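Local coordinates for lovastatin nonaketide synthase, polyketide synthase component (Aspergillus terreus, PDB 7CPX), which builds the nonaketide dihydromonacolin L from malonyl-CoA units during lovastatin biosynthesis, as a homodimeric megasynthase that works with the partner protein LovC, at residues Ala126-Val131 / His189-Gln194; Met202-Gly207 / Ser250-Thr255; Trp1278-Pro1283 / Lys1802-Ile1807; His1757-Asp1762 / Pro1796-Cys1801. The protein carries 2 engineered substitutions. All blocks are in the same frame, centred on the assembly; numbering follows the deposited sequence.

Overall arrangement
The four contacts form two close pairs at opposite sides of the chain's centre. Contacts 1 and 2, with centres about 7 Å apart, lie in the ketosynthase region; they share the sheet in which strands 126-131, 203-209 and 247-255 are successive neighbours, and helix 183-196 is followed by strand 203-209. Contacts 3 and 4, about 9 Å apart between centres, share another mixed sheet, where strands 1275-1280, 1804-1811, 1797-1801 and 1755-1761 stand side by side. Between the two pairs, centres are 108 to 114 Å apart. Contacts 1, 2 and 3 open in that order; contact 4 falls between the segments of contact 3, as does the methyltransferase region, consistent with an insertion into the sheet.

Contact 1 of 4, residues Ala126-Val131 / His189-Gln194; sequences AVYVGV and HLAVQQ
Y128 of strand 126-131 lays its ring against the flank of helix 183-196, meeting L190, A191 and Q194. The strand and this part of the helix run almost antiparallel, and the tyrosine ring lies lengthwise between them. Its CB points at the helix, and with chi1 at -63° CG stands anti to the carbonyl carbon, and the ring lies back along the strand toward A126, following the helix from L190 toward Q194. Over the ring centre, 3.8 Å above the plane, stands the backbone N of A191, with CG nearby. The ring flanks diverge: CD2 touches CB of L190 at 3.4 Å, whereas CD1 rests 3.7 Å from CB of A191. Farther along, CE1 and CZ approach CB of Q194. At the tip, OH sits 3.1 Å from that same Q194 CB, the two side chains crossing at about a right angle.

A small residue suits position 191, because the ring can then lie close to the helix backbone. Q194 turns CG anti to its own N and bends at chi2 (59°), laying CG 3.6 Å from CB of A126, while its NE2 is hydrogen-bonded to S200. In the thiolase fold of ketosynthases this helix follows the nucleophilic cysteine, here predicted as C181, and belongs to the layer between the sheets. L190 and Q194 also pack on M175 and H189 of the second subunit. The contact therefore rests mainly on dispersion between the ring and the helix backbone together with CB of L190, A191 and Q194, with the tyrosine hydroxyl beside the aliphatic part of the glutamine.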
loop_
_atom_site.group_PDB
_atom_site.type_symbol
_atom_site.label_atom_id
_atom_site.label_comp_id
_atom_site.label_asym_id
_atom_site.label_seq_id
_atom_site.Cartn_x
_atom_site.Cartn_y
_atom_site.Cartn_z
ATOM N N ALA A 126 -8.351 9.891 47.823
ATOM C CA ALA A 126 -8.245 8.748 46.934
ATOM C C ALA A 126 -8.891 9.063 45.593
ATOM O O ALA A 126 -9.643 10.027 45.449
ATOM C CB ALA A 126 -8.913 7.523 47.556
ATOM N N VAL A 127 -8.589 8.230 44.604
ATOM C CA VAL A 127 -9.181 8.341 43.277
ATOM C C VAL A 127 -9.484 6.943 42.769
ATOM O O VAL A 127 -8.656 6.035 42.897
ATOM C CB VAL A 127 -8.261 9.088 42.296
ATOM C CG1 VAL A 127 -8.887 9.118 40.919
ATOM C CG2 VAL A 127 -8.013 10.491 42.791
ATOM N N TYR A 128 -10.670 6.768 42.195
ATOM C CA TYR A 128 -11.098 5.485 41.643
ATOM C C TYR A 128 -11.836 5.798 40.348
ATOM O O TYR A 128 -12.961 6.303 40.374
ATOM C CB TYR A 128 -11.978 4.725 42.627
ATOM C CG TYR A 128 -11.277 4.343 43.909
ATOM C CD1 TYR A 128 -11.144 5.249 44.947
ATOM C CD2 TYR A 128 -10.752 3.073 44.080
ATOM C CE1 TYR A 128 -10.503 4.902 46.115
ATOM C CE2 TYR A 128 -10.110 2.718 45.244
ATOM C CZ TYR A 128 -9.988 3.633 46.260
ATOM O OH TYR A 128 -9.345 3.274 47.422
ATOM N N VAL A 129 -11.193 5.510 39.220
ATOM C CA VAL A 129 -11.697 5.876 37.904
ATOM C C VAL A 129 -12.127 4.612 37.178
ATOM O O VAL A 129 -11.363 3.645 37.087
ATOM C CB VAL A 129 -10.637 6.642 37.093
ATOM C CG1 VAL A 129 -11.199 7.078 35.754
ATOM C CG2 VAL A 129 -10.160 7.846 37.873
ATOM N N GLY A 130 -13.351 4.626 36.661
ATOM C CA GLY A 130 -13.858 3.543 35.851
ATOM C C GLY A 130 -13.774 3.865 34.376
ATOM O O GLY A 130 -14.491 4.737 33.873
ATOM N N VAL A 131 -12.886 3.174 33.671
ATOM C CA VAL A 131 -12.696 3.359 32.240
ATOM C C VAL A 131 -12.704 1.992 31.579
ATOM O O VAL A 131 -12.055 1.054 32.054
ATOM C CB VAL A 131 -11.386 4.108 31.930
ATOM C CG1 VAL A 131 -11.369 5.446 32.633
ATOM C CG2 VAL A 131 -10.199 3.279 32.354
ATOM N N HIS A 189 -17.950 2.106 44.857
ATOM C CA HIS A 189 -17.889 1.147 45.954
ATOM C C HIS A 189 -16.509 1.157 46.588
ATOM O O HIS A 189 -16.369 1.348 47.801
ATOM C CB HIS A 189 -18.237 -0.251 45.445
ATOM C CG HIS A 189 -17.859 -1.348 46.391
ATOM N ND1 HIS A 189 -18.520 -1.568 47.580
ATOM C CD2 HIS A 189 -16.890 -2.291 46.320
ATOM C CE1 HIS A 189 -17.974 -2.596 48.202
ATOM N NE2 HIS A 189 -16.982 -3.053 47.459
ATOM N N LEU A 190 -15.470 1.005 45.768
ATOM C CA LEU A 190 -14.117 1.041 46.302
ATOM C C LEU A 190 -13.874 2.350 47.033
ATOM O O LEU A 190 -13.432 2.358 48.189
ATOM C CB LEU A 190 -13.106 0.848 45.175
ATOM C CG LEU A 190 -13.269 -0.463 44.406
ATOM C CD1 LEU A 190 -12.235 -0.559 43.317
ATOM C CD2 LEU A 190 -13.170 -1.656 45.338
ATOM N N ALA A 191 -14.216 3.470 46.393
ATOM C CA ALA A 191 -14.091 4.757 47.060
ATOM C C ALA A 191 -14.838 4.727 48.382
ATOM O O ALA A 191 -14.295 5.102 49.429
ATOM C CB ALA A 191 -14.624 5.872 46.162
ATOM N N VAL A 192 -16.072 4.220 48.360
ATOM C CA VAL A 192 -16.849 4.121 49.590
ATOM C C VAL A 192 -16.059 3.345 50.630
ATOM O O VAL A 192 -15.866 3.803 51.763
ATOM C CB VAL A 192 -18.213 3.465 49.310
ATOM C CG1 VAL A 192 -18.849 2.976 50.600
ATOM C CG2 VAL A 192 -19.126 4.440 48.594
ATOM N N GLN A 193 -15.537 2.183 50.239
ATOM C CA GLN A 193 -14.726 1.406 51.165
ATOM C C GLN A 193 -13.536 2.225 51.637
ATOM O O GLN A 193 -13.262 2.313 52.839
ATOM C CB GLN A 193 -14.267 0.110 50.497
ATOM C CG GLN A 193 -15.406 -0.801 50.059
ATOM C CD GLN A 193 -16.251 -1.287 51.219
ATOM O OE1 GLN A 193 -17.476 -1.179 51.196
ATOM N NE2 GLN A 193 -15.600 -1.836 52.238
ATOM N N GLN A 194 -12.844 2.877 50.700
ATOM C CA GLN A 194 -11.690 3.682 51.076
ATOM C C GLN A 194 -12.088 4.802 52.021
ATOM O O GLN A 194 -11.277 5.238 52.846
ATOM C CB GLN A 194 -11.021 4.252 49.827
ATOM C CG GLN A 194 -9.783 5.087 50.106
ATOM C CD GLN A 194 -8.704 4.314 50.834
ATOM O OE1 GLN A 194 -8.698 3.083 50.834
ATOM N NE2 GLN A 194 -7.784 5.035 51.462
#

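Contact 2 of 4, residues Met202-Gly207 / Ser250-Thr255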
loop_
_atom_site.group_PDB
_atom_site.type_symbol
_atom_site.label_atom_id
_atom_site.label_comp_id
_atom_site.label_asym_id
_atom_site.label_seq_id
_atom_site.Cartn_x
_atom_site.Cartn_y
_atom_site.Cartn_z
ATOM N N MET A 202 -11.365 12.115 51.693
ATOM C CA MET A 202 -12.123 12.377 50.482
ATOM C C MET A 202 -11.723 11.350 49.436
ATOM O O MET A 202 -10.622 10.797 49.481
ATOM C CB MET A 202 -11.870 13.800 49.973
ATOM C CG MET A 202 -12.528 14.135 48.648
ATOM S SD MET A 202 -12.069 15.787 48.098
ATOM C CE MET A 202 -11.785 15.505 46.354
ATOM N N ALA A 203 -12.627 11.096 48.496
ATOM C CA ALA A 203 -12.364 10.121 47.445
ATOM C C ALA A 203 -13.121 10.524 46.193
ATOM O O ALA A 203 -14.345 10.657 46.220
ATOM C CB ALA A 203 -12.772 8.716 47.885
ATOM N N ILE A 204 -12.398 10.715 45.099
ATOM C CA ILE A 204 -13.029 10.935 43.807
ATOM C C ILE A 204 -13.439 9.582 43.249
ATOM O O ILE A 204 -12.619 8.665 43.153
ATOM C CB ILE A 204 -12.086 11.666 42.844
ATOM C CG1 ILE A 204 -11.791 13.082 43.342
ATOM C CG2 ILE A 204 -12.687 11.703 41.456
ATOM C CD1 ILE A 204 -13.014 13.946 43.532
ATOM N N ALA A 205 -14.715 9.443 42.918
ATOM C CA ALA A 205 -15.214 8.316 42.146
ATOM C C ALA A 205 -15.553 8.860 40.769
ATOM O O ALA A 205 -16.513 9.620 40.612
ATOM C CB ALA A 205 -16.430 7.678 42.811
ATOM N N ALA A 206 -14.744 8.510 39.782
ATOM C CA ALA A 206 -14.877 9.059 38.448
ATOM C C ALA A 206 -15.107 7.935 37.452
ATOM O O ALA A 206 -14.902 6.757 37.740
ATOM C CB ALA A 206 -13.636 9.872 38.059
ATOM N N GLY A 207 -15.554 8.327 36.269
ATOM C CA GLY A 207 -15.737 7.397 35.176
ATOM C C GLY A 207 -15.573 8.127 33.870
ATOM O O GLY A 207 -15.868 9.322 33.768
ATOM N N SER A 250 -17.326 12.837 37.469
ATOM C CA SER A 250 -16.512 12.810 38.671
ATOM C C SER A 250 -17.406 13.154 39.846
ATOM O O SER A 250 -18.197 14.096 39.771
ATOM C CB SER A 250 -15.343 13.795 38.583
ATOM O OG SER A 250 -14.525 13.511 37.463
ATOM N N VAL A 251 -17.286 12.390 40.926
ATOM C CA VAL A 251 -18.129 12.551 42.099
ATOM C C VAL A 251 -17.231 12.567 43.325
ATOM O O VAL A 251 -16.494 11.606 43.572
ATOM C CB VAL A 251 -19.174 11.428 42.196
ATOM C CG1 VAL A 251 -19.640 11.245 43.618
ATOM C CG2 VAL A 251 -20.350 11.729 41.288
ATOM N N VAL A 252 -17.288 13.651 44.090
ATOM C CA VAL A 252 -16.523 13.751 45.326
ATOM C C VAL A 252 -17.307 13.046 46.423
ATOM O O VAL A 252 -18.447 13.418 46.721
ATOM C CB VAL A 252 -16.247 15.215 45.691
ATOM C CG1 VAL A 252 -15.308 15.298 46.881
ATOM C CG2 VAL A 252 -15.666 15.955 44.499
ATOM N N LEU A 253 -16.700 12.032 47.026
ATOM C CA LEU A 253 -17.326 11.208 48.042
ATOM C C LEU A 253 -16.601 11.396 49.363
ATOM O O LEU A 253 -15.369 11.483 49.402
ATOM C CB LEU A 253 -17.292 9.734 47.639
ATOM C CG LEU A 253 -18.025 9.364 46.354
ATOM C CD1 LEU A 253 -17.843 7.896 46.042
ATOM C CD2 LEU A 253 -19.488 9.692 46.490
ATOM N N LYS A 254 -17.372 11.457 50.443
ATOM C CA LYS A 254 -16.813 11.583 51.777
ATOM C C LYS A 254 -17.741 10.883 52.753
ATOM O O LYS A 254 -18.917 10.649 52.464
ATOM C CB LYS A 254 -16.631 13.049 52.180
ATOM C CG LYS A 254 -15.884 13.880 51.157
ATOM C CD LYS A 254 -15.757 15.324 51.588
ATOM C CE LYS A 254 -14.881 15.470 52.820
ATOM N NZ LYS A 254 -14.569 16.891 53.133
ATOM N N THR A 255 -17.200 10.543 53.916
ATOM C CA THR A 255 -18.048 10.047 54.985
ATOM C C THR A 255 -18.935 11.184 55.471
ATOM O O THR A 255 -18.487 12.327 55.598
ATOM C CB THR A 255 -17.212 9.491 56.138
ATOM O OG1 THR A 255 -16.716 10.568 56.940
ATOM C CG2 THR A 255 -16.041 8.678 55.613
#
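An antiparallel strand pair within the ketosynthase sheet joins M202-G207 to S250-T255, with A203 facing L253 and A205 facing V251 as hydrogen-bonded pairs. Each of these pairs forms two bonds. A203 N reaches L253 O at 2.9 Å, in the carbonyl plane, and L253 N returns to A203 O at 2.8 Å. The straightest bond runs from A205 N to V251 O, with an angle of 172° at the hydrogen; its counterpart, V251 N to A205 O, is more bent (137°), and its donor stands above the carbonyl plane. Between them lies the non-hydrogen-bonded pair I204 and V252, whose CA atoms are 4.7 Å apart.

In the layered thiolase fold, both faces of such a sheet are covered by helices, and the side chains divide accordingly. A203, A205 and L253 look toward helix 183-196, where A191, V188 and L195 wait; the alanines are small enough to let the helix settle close to the strand. A205 CB meets L253 CD1 at 3.5 Å. On the other face I204, A206, S250 and V252 point to helix 97-113. I204 CD1 touches V252 CG2 at 3.5 Å, and V252's second methyl, CG1, set anti to the backbone N, is 3.5 Å from M202 CG and close to SD and CE as well, so the flexible thioether folds round the valine. S250 OG is hydrogen-bonded to T105 of that helix. At the far end K254 lays CG near M202 and carries NZ on to salt bridges with D262 and D264.

Contact 3 of 4, residues Trp1278-Pro1283 / Lys1802-Ile1807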
loop_
_atom_site.group_PDB
_atom_site.type_symbol
_atom_site.label_atom_id
_atom_site.label_comp_id
_atom_site.label_asym_id
_atom_site.label_seq_id
_atom_site.Cartn_x
_atom_site.Cartn_y
_atom_site.Cartn_z
ATOM N N TRP A 1278 -10.375 -54.699 -38.345
ATOM C CA TRP A 1278 -10.866 -55.917 -38.983
ATOM C C TRP A 1278 -9.889 -57.035 -38.637
ATOM O O TRP A 1278 -8.761 -57.069 -39.130
ATOM C CB TRP A 1278 -10.995 -55.729 -40.489
ATOM C CG TRP A 1278 -12.213 -54.974 -40.923
ATOM C CD1 TRP A 1278 -12.283 -53.655 -41.256
ATOM C CD2 TRP A 1278 -13.533 -55.500 -41.097
ATOM N NE1 TRP A 1278 -13.564 -53.322 -41.617
ATOM C CE2 TRP A 1278 -14.352 -54.439 -41.529
ATOM C CE3 TRP A 1278 -14.102 -56.762 -40.923
ATOM C CZ2 TRP A 1278 -15.710 -54.604 -41.788
ATOM C CZ3 TRP A 1278 -15.447 -56.924 -41.183
ATOM C CH2 TRP A 1278 -16.237 -55.852 -41.610
ATOM N N GLY A 1279 -10.327 -57.957 -37.783
ATOM C CA GLY A 1279 -9.465 -59.021 -37.329
ATOM C C GLY A 1279 -10.115 -60.382 -37.463
ATOM O O GLY A 1279 -11.336 -60.500 -37.550
ATOM N N PRO A 1280 -9.312 -61.444 -37.450
ATOM C CA PRO A 1280 -9.850 -62.774 -37.756
ATOM C C PRO A 1280 -10.973 -63.184 -36.816
ATOM O O PRO A 1280 -10.986 -62.861 -35.626
ATOM C CB PRO A 1280 -8.638 -63.695 -37.591
ATOM C CG PRO A 1280 -7.456 -62.812 -37.750
ATOM C CD PRO A 1280 -7.862 -61.483 -37.196
ATOM N N LEU A 1281 -11.933 -63.915 -37.383
ATOM C CA LEU A 1281 -12.992 -64.541 -36.603
ATOM C C LEU A 1281 -12.465 -65.626 -35.676
ATOM O O LEU A 1281 -13.180 -66.036 -34.757
ATOM C CB LEU A 1281 -14.044 -65.141 -37.538
ATOM C CG LEU A 1281 -15.320 -65.675 -36.880
ATOM C CD1 LEU A 1281 -16.443 -64.664 -36.991
ATOM C CD2 LEU A 1281 -15.727 -67.005 -37.490
ATOM N N THR A 1282 -11.248 -66.111 -35.907
ATOM C CA THR A 1282 -10.600 -67.074 -35.031
ATOM C C THR A 1282 -9.099 -66.907 -35.182
ATOM O O THR A 1282 -8.626 -66.539 -36.263
ATOM C CB THR A 1282 -11.000 -68.518 -35.364
ATOM O OG1 THR A 1282 -10.894 -68.735 -36.777
ATOM C CG2 THR A 1282 -12.422 -68.804 -34.908
ATOM N N PRO A 1283 -8.326 -67.166 -34.129
ATOM C CA PRO A 1283 -6.872 -67.053 -34.252
ATOM C C PRO A 1283 -6.331 -68.044 -35.270
ATOM O O PRO A 1283 -6.852 -69.149 -35.434
ATOM C CB PRO A 1283 -6.366 -67.361 -32.839
ATOM C CG PRO A 1283 -7.454 -68.165 -32.215
ATOM C CD PRO A 1283 -8.731 -67.641 -32.795
ATOM N N LYS A 1802 -10.452 -63.353 -48.482
ATOM C CA LYS A 1802 -9.222 -64.103 -48.721
ATOM C C LYS A 1802 -9.343 -65.537 -48.213
ATOM O O LYS A 1802 -8.368 -66.136 -47.753
ATOM C CB LYS A 1802 -8.024 -63.402 -48.078
ATOM C CG LYS A 1802 -7.829 -61.972 -48.553
ATOM C CD LYS A 1802 -6.622 -61.321 -47.898
ATOM C CE LYS A 1802 -6.432 -59.894 -48.387
ATOM N NZ LYS A 1802 -5.235 -59.246 -47.786
ATOM N N GLY A 1803 -10.547 -66.096 -48.292
ATOM C CA GLY A 1803 -10.755 -67.469 -47.887
ATOM C C GLY A 1803 -10.791 -67.697 -46.395
ATOM O O GLY A 1803 -10.656 -68.841 -45.954
ATOM N N ARG A 1804 -10.966 -66.646 -45.599
ATOM C CA ARG A 1804 -11.010 -66.774 -44.152
ATOM C C ARG A 1804 -12.083 -65.858 -43.584
ATOM O O ARG A 1804 -12.405 -64.828 -44.187
ATOM C CB ARG A 1804 -9.653 -66.434 -43.516
ATOM C CG ARG A 1804 -9.035 -67.585 -42.741
ATOM C CD ARG A 1804 -7.539 -67.400 -42.549
ATOM N NE ARG A 1804 -7.221 -66.307 -41.639
ATOM C CZ ARG A 1804 -7.217 -66.408 -40.317
ATOM N NH1 ARG A 1804 -7.559 -67.532 -39.707
ATOM N NH2 ARG A 1804 -6.857 -65.358 -39.588
ATOM N N PRO A 1805 -12.655 -66.206 -42.429
ATOM C CA PRO A 1805 -13.642 -65.325 -41.796
ATOM C C PRO A 1805 -12.996 -64.276 -40.905
ATOM O O PRO A 1805 -11.999 -64.523 -40.223
ATOM C CB PRO A 1805 -14.485 -66.305 -40.969
ATOM C CG PRO A 1805 -13.525 -67.372 -40.590
ATOM C CD PRO A 1805 -12.540 -67.495 -41.725
ATOM N N TRP A 1806 -13.586 -63.084 -40.919
ATOM C CA TRP A 1806 -13.092 -61.952 -40.153
ATOM C C TRP A 1806 -14.279 -61.211 -39.558
ATOM O O TRP A 1806 -15.422 -61.364 -39.995
ATOM C CB TRP A 1806 -12.263 -60.996 -41.020
ATOM C CG TRP A 1806 -11.194 -61.658 -41.833
ATOM C CD1 TRP A 1806 -11.370 -62.458 -42.921
ATOM C CD2 TRP A 1806 -9.780 -61.557 -41.635
ATOM N NE1 TRP A 1806 -10.156 -62.872 -43.408
ATOM C CE2 TRP A 1806 -9.163 -62.331 -42.636
ATOM C CE3 TRP A 1806 -8.976 -60.891 -40.706
ATOM C CZ2 TRP A 1806 -7.780 -62.459 -42.734
ATOM C CZ3 TRP A 1806 -7.605 -61.019 -40.806
ATOM C CH2 TRP A 1806 -7.020 -61.796 -41.812
ATOM N N ILE A 1807 -13.988 -60.391 -38.551
ATOM C CA ILE A 1807 -15.009 -59.590 -37.881
ATOM C C ILE A 1807 -14.466 -58.194 -37.636
ATOM O O ILE A 1807 -13.263 -57.994 -37.422
ATOM C CB ILE A 1807 -15.448 -60.229 -36.542
ATOM C CG1 ILE A 1807 -16.756 -61.001 -36.744
ATOM C CG2 ILE A 1807 -15.586 -59.186 -35.430
ATOM C CD1 ILE A 1807 -17.330 -61.619 -35.483
#
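A chi1 of -50° puts CG of W1806 anti to its carbonyl carbon, bringing the six-membered end of the indole to P1280, while L1281, with CG anti to its N (chi1 -172°), directs its branches at P1805 and I1807. P1280 CG lies 3.5 Å from CZ3 of W1806. P1280 CB and R1804 NH2 stand over one face of the indole, both toward the rim, and CA of G1279 sits at the edge in its plane; glycine here leaves room beside the CD of the following proline. L1281 CD1 meets I1807 CD1 at 3.5 Å, and L1281 CB rests 3.6 Å from P1805 CB.

The backbones pair antiparallel. G1279 N donates to I1807 O at 3.0 Å, and I1807 N to G1279 O at 2.8 Å, both nearly along the C=O axis. L1281 N reaches P1805 O at 2.9 Å from above its carbonyl plane. Proline, lacking an N-H, fits position 1280, a non-hydrogen-bonded partner of W1806. R1804 forms its salt bridge with D1284. Backbone bonds thus attach edge strand 1275-1280 to a strand over 500 residues later, while tryptophan, prolines and aliphatic branches pack the join.

Contact 4 of 4, residues His1757-Asp1762 / Pro1796-Cys1801; sequences HVLDVD and PEVSWC
Strands 1757-1761 and 1797-1801 run parallel, 18° apart in direction and 4.2 Å between axes at closest approach, with L1759 beside V1798, D1760 beside S1799 and V1761 beside W1800. Helix 1775-1784 lies between them in sequence and covers one face, giving a beta-alpha-beta crossover, as in Rossmann-like folds; a noncatalytic relative of the ketoreductase fold is known at this place in related synthases. The bonds alternate as in any parallel pair. V1798 N donates to V1758 O at 2.8 Å. D1760 N in turn reaches V1798 O at 3.0 Å, and D1762 N bonds to W1800 O. V1758 N to P1796 O is only weak.

On the face toward helix 1775-1784, L1759 and V1798 lie side by side and point the same way, CD2 of the leucine 4.0 Å from CG1 of the valine. V1761 likewise accompanies W1800, its CG1 touching the indole at CD1 (3.7 Å). L1759 packs on Q1775 and L1779 and W1800 on Q1775; largely apolar side chains suit a face covered by a helix, though V1761 and W1800 are partly exposed. The other face is mixed. V1758 CG2 meets CB of E1797 at 3.5 Å, and the extended glutamate carries its buried carboxylate to R1745, R1748 and R2423, probably favouring its charged form. The D1760 carboxylate, also buried, is met by A1730 N and T1727. OD2 of D1762 accepts a hydrogen bond from the backbone N of K1802. With chi1 at 57° its CG lies between N and the carbonyl carbon, leaving OD1 at the edge of the W1800 ring, near its plane and 4.1 Å from CD1.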
loop_
_atom_site.group_PDB
_atom_site.type_symbol
_atom_site.label_atom_id
_atom_site.label_comp_id
_atom_site.label_asym_id
_atom_site.label_seq_id
_atom_site.Cartn_x
_atom_site.Cartn_y
_atom_site.Cartn_z
ATOM N N HIS A 1757 -27.517 -62.128 -38.244
ATOM C CA HIS A 1757 -26.144 -62.293 -38.692
ATOM C C HIS A 1757 -26.041 -61.948 -40.170
ATOM O O HIS A 1757 -26.976 -62.169 -40.941
ATOM C CB HIS A 1757 -25.647 -63.719 -38.455
ATOM C CG HIS A 1757 -25.630 -64.113 -37.012
ATOM N ND1 HIS A 1757 -24.470 -64.427 -36.340
ATOM C CD2 HIS A 1757 -26.632 -64.231 -36.109
ATOM C CE1 HIS A 1757 -24.758 -64.730 -35.087
ATOM N NE2 HIS A 1757 -26.063 -64.617 -34.921
ATOM N N VAL A 1758 -24.893 -61.399 -40.554
ATOM C CA VAL A 1758 -24.604 -61.069 -41.943
ATOM C C VAL A 1758 -23.216 -61.590 -42.277
ATOM O O VAL A 1758 -22.275 -61.430 -41.491
ATOM C CB VAL A 1758 -24.698 -59.551 -42.207
ATOM C CG1 VAL A 1758 -25.984 -58.992 -41.628
ATOM C CG2 VAL A 1758 -23.491 -58.832 -41.635
ATOM N N LEU A 1759 -23.093 -62.218 -43.441
ATOM C CA LEU A 1759 -21.843 -62.812 -43.898
ATOM C C LEU A 1759 -21.500 -62.200 -45.248
ATOM O O LEU A 1759 -22.151 -62.502 -46.255
ATOM C CB LEU A 1759 -21.967 -64.330 -43.993
ATOM C CG LEU A 1759 -20.885 -65.125 -43.262
ATOM C CD1 LEU A 1759 -21.252 -66.596 -43.217
ATOM C CD2 LEU A 1759 -19.535 -64.930 -43.930
ATOM N N ASP A 1760 -20.489 -61.335 -45.266
ATOM C CA ASP A 1760 -20.049 -60.678 -46.488
ATOM C C ASP A 1760 -18.885 -61.464 -47.079
ATOM O O ASP A 1760 -17.848 -61.633 -46.429
ATOM C CB ASP A 1760 -19.637 -59.234 -46.207
ATOM C CG ASP A 1760 -19.387 -58.444 -47.474
ATOM O OD1 ASP A 1760 -19.716 -58.954 -48.566
ATOM O OD2 ASP A 1760 -18.861 -57.316 -47.382
ATOM N N VAL A 1761 -19.055 -61.932 -48.310
ATOM C CA VAL A 1761 -18.077 -62.771 -48.988
ATOM C C VAL A 1761 -17.532 -61.986 -50.172
ATOM O O VAL A 1761 -18.290 -61.601 -51.071
ATOM C CB VAL A 1761 -18.698 -64.098 -49.445
ATOM C CG1 VAL A 1761 -17.627 -65.042 -49.954
ATOM C CG2 VAL A 1761 -19.484 -64.732 -48.310
ATOM N N ASP A 1762 -16.220 -61.748 -50.172
ATOM C CA ASP A 1762 -15.597 -61.070 -51.302
ATOM C C ASP A 1762 -15.772 -61.851 -52.595
ATOM O O ASP A 1762 -15.817 -61.248 -53.673
ATOM C CB ASP A 1762 -14.111 -60.845 -51.023
ATOM C CG ASP A 1762 -13.373 -62.133 -50.720
ATOM O OD1 ASP A 1762 -14.026 -63.195 -50.664
ATOM O OD2 ASP A 1762 -12.139 -62.082 -50.537
ATOM N N PRO A 1796 -22.023 -61.091 -34.560
ATOM C CA PRO A 1796 -23.180 -60.484 -35.240
ATOM C C PRO A 1796 -22.969 -60.226 -36.721
ATOM O O PRO A 1796 -23.924 -60.331 -37.498
ATOM C CB PRO A 1796 -23.383 -59.174 -34.466
ATOM C CG PRO A 1796 -22.035 -58.853 -33.929
ATOM C CD PRO A 1796 -21.424 -60.176 -33.574
ATOM N N GLU A 1797 -21.757 -59.873 -37.140
ATOM C CA GLU A 1797 -21.501 -59.547 -38.539
ATOM C C GLU A 1797 -20.123 -60.053 -38.929
ATOM O O GLU A 1797 -19.111 -59.542 -38.441
ATOM C CB GLU A 1797 -21.609 -58.039 -38.781
ATOM C CG GLU A 1797 -22.970 -57.459 -38.435
ATOM C CD GLU A 1797 -23.079 -55.987 -38.773
ATOM O OE1 GLU A 1797 -22.077 -55.409 -39.246
ATOM O OE2 GLU A 1797 -24.166 -55.406 -38.569
ATOM N N VAL A 1798 -20.093 -61.041 -39.817
ATOM C CA VAL A 1798 -18.859 -61.666 -40.269
ATOM C C VAL A 1798 -18.634 -61.306 -41.729
ATOM O O VAL A 1798 -19.574 -60.987 -42.466
ATOM C CB VAL A 1798 -18.912 -63.196 -40.080
ATOM C CG1 VAL A 1798 -17.624 -63.843 -40.558
ATOM C CG2 VAL A 1798 -19.181 -63.538 -38.625
ATOM N N SER A 1799 -17.371 -61.351 -42.146
ATOM C CA SER A 1799 -16.989 -61.091 -43.527
ATOM C C SER A 1799 -15.996 -62.151 -43.972
ATOM O O SER A 1799 -14.970 -62.355 -43.318
ATOM C CB SER A 1799 -16.379 -59.695 -43.674
ATOM O OG SER A 1799 -15.937 -59.467 -45.000
ATOM N N TRP A 1800 -16.293 -62.821 -45.080
ATOM C CA TRP A 1800 -15.419 -63.849 -45.630
ATOM C C TRP A 1800 -14.508 -63.196 -46.661
ATOM O O TRP A 1800 -14.959 -62.820 -47.748
ATOM C CB TRP A 1800 -16.227 -64.984 -46.251
ATOM C CG TRP A 1800 -15.381 -66.116 -46.736
ATOM C CD1 TRP A 1800 -14.805 -66.239 -47.965
ATOM C CD2 TRP A 1800 -15.014 -67.288 -46.001
ATOM N NE1 TRP A 1800 -14.102 -67.416 -48.043
ATOM C CE2 TRP A 1800 -14.214 -68.079 -46.849
ATOM C CE3 TRP A 1800 -15.284 -67.746 -44.709
ATOM C CZ2 TRP A 1800 -13.682 -69.301 -46.446
ATOM C CZ3 TRP A 1800 -14.755 -68.958 -44.312
ATOM C CH2 TRP A 1800 -13.964 -69.721 -45.177
ATOM N N CYS A 1801 -13.231 -63.062 -46.320
ATOM C CA CYS A 1801 -12.255 -62.407 -47.174
ATOM C C CYS A 1801 -11.008 -63.269 -47.274
ATOM O O CYS A 1801 -10.562 -63.849 -46.278
ATOM C CB CYS A 1801 -11.889 -61.026 -46.631
ATOM S SG CYS A 1801 -13.311 -60.052 -46.090
#